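Local coordinates for protein 5-cytosine DNA methyltransferase (Entamoeba histolytica, PDB 3QV2) that binds S-adenosyl-L-homocysteine in a class I methyltransferase fold and probably transfers methyl groups to carbon 5 of cytosine in DNA or tRNA, at residues Ser25-Arg29 / Ser30-Ile34. Residues are numbered along the deposited sequence; the frame is centred on the assembly and turned at random.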
# COMPACT_ATOMS: atom_id res chain seq x y z
N SER A 25 8.71 -2.25 4.64
CA SER A 25 8.51 -1.38 5.79
C SER A 25 7.57 -2.00 6.81
O SER A 25 7.83 -1.97 8.01
CB SER A 25 7.95 -0.03 5.33
OG SER A 25 8.85 0.62 4.45
N SER A 26 6.47 -2.57 6.32
CA SER A 26 5.49 -3.21 7.18
C SER A 26 6.12 -4.32 8.02
O SER A 26 5.88 -4.41 9.22
CB SER A 26 4.34 -3.78 6.34
OG SER A 26 3.68 -2.75 5.63
N TYR A 27 6.91 -5.17 7.37
CA TYR A 27 7.59 -6.26 8.06
C TYR A 27 8.56 -5.73 9.10
O TYR A 27 8.61 -6.22 10.23
CB TYR A 27 8.33 -7.15 7.06
CG TYR A 27 9.04 -8.32 7.71
CD1 TYR A 27 8.40 -9.54 7.88
CD2 TYR A 27 10.35 -8.21 8.16
CE1 TYR A 27 9.04 -10.61 8.48
CE2 TYR A 27 11.00 -9.27 8.76
CZ TYR A 27 10.34 -10.47 8.91
OH TYR A 27 10.98 -11.54 9.51
N GLU A 28 9.34 -4.72 8.72
CA GLU A 28 10.38 -4.19 9.59
C GLU A 28 9.82 -3.49 10.83
O GLU A 28 10.48 -3.46 11.88
CB GLU A 28 11.31 -3.25 8.81
CG GLU A 28 12.15 -3.95 7.76
CD GLU A 28 13.12 -3.01 7.07
OE1 GLU A 28 13.05 -1.79 7.32
OE2 GLU A 28 13.96 -3.49 6.27
N ARG A 29 8.62 -2.92 10.72
CA ARG A 29 8.02 -2.23 11.86
C ARG A 29 7.19 -3.19 12.72
O ARG A 29 6.82 -2.86 13.84
CB ARG A 29 7.16 -1.05 11.40
CG ARG A 29 5.84 -1.44 10.75
CD ARG A 29 4.88 -0.26 10.68
NE ARG A 29 4.51 0.21 12.02
CZ ARG A 29 4.58 1.47 12.42
NH1 ARG A 29 5.00 2.42 11.58
NH2 ARG A 29 4.23 1.80 13.65
N SER A 30 6.90 -4.37 12.18
CA SER A 30 6.12 -5.36 12.91
C SER A 30 6.93 -5.96 14.06
O SER A 30 8.11 -5.67 14.22
CB SER A 30 5.64 -6.47 11.97
OG SER A 30 6.70 -7.35 11.64
N SER A 31 6.28 -6.80 14.86
CA SER A 31 6.92 -7.40 16.02
C SER A 31 7.44 -8.81 15.72
O SER A 31 7.82 -9.55 16.63
CB SER A 31 5.96 -7.45 17.21
OG SER A 31 4.87 -8.31 16.94
N ILE A 32 7.45 -9.17 14.44
CA ILE A 32 7.94 -10.48 14.03
C ILE A 32 9.36 -10.70 14.54
O ILE A 32 9.71 -11.78 15.02
CB ILE A 32 7.90 -10.63 12.49
CG1 ILE A 32 6.45 -10.52 12.00
CG2 ILE A 32 8.51 -11.95 12.06
CD1 ILE A 32 6.30 -10.73 10.51
N ASN A 33 10.18 -9.65 14.46
CA ASN A 33 11.53 -9.65 15.02
C ASN A 33 12.46 -10.77 14.55
O ASN A 33 13.40 -11.14 15.26
CB ASN A 33 11.48 -9.59 16.54
CG ASN A 33 10.92 -8.28 17.06
OD1 ASN A 33 10.97 -7.26 16.38
ND2 ASN A 33 10.37 -8.31 18.27
N ILE A 34 12.20 -11.32 13.37
CA ILE A 34 13.17 -12.18 12.72
C ILE A 34 13.88 -11.37 11.65
O ILE A 34 13.23 -10.79 10.78
CB ILE A 34 12.51 -13.42 12.06
CG1 ILE A 34 12.13 -14.45 13.12
CG2 ILE A 34 13.46 -14.05 11.06
CD1 ILE A 34 10.75 -14.25 13.70
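Y27 reaches from helix 22-29 to grip the loop that follows. With CG anti to the backbone N (chi1 -179°), the ring is directed toward I32 and I34, and its hydroxyl donates to the carbonyl oxygen of I34, Y27 OH to I34 O being 2.7 Å. That oxygen lies at the ring edge, near the ring plane. Tyrosine suits this place because it combines a phenol long enough to span the turn with ring carbons for I32 to pack against. The I32 side chain crosses it at about a right angle, I32 CD1 lying 3.4 Å from Y27 CE1, while I32 CG2 lies near the hydroxyl.

Closer to the helix, S30 takes over. S30 OG donates to Y27 O at 2.6 Å, and S30 N gives Y27 O a second bond of 3.2 Å; both come from the same face of the carbonyl plane, OG with a small tilt and N from well above it. A weak, bent bond runs from S30 N to S26 O. Serine's short hydroxyl can fold back onto the helix backbone, and S30 OG also accepts a weak bond from I32 N (3.4 Å), which ties the loop to the same spot.

The solvent side is looser: E28, R29 and S31 are exposed and add little across the turn, as suits charged and small polar residues. E28 forms a salt bridge with R24, and R29 sends NH1 to the carbonyl of G284.

The turn joins helix 22-29, whose start borders the S-adenosyl-L-homocysteine site, to edge strand 36-41; V11 of strand 11-16 meets Y27 and I34, and helix 311-321 packs against S26 and S30.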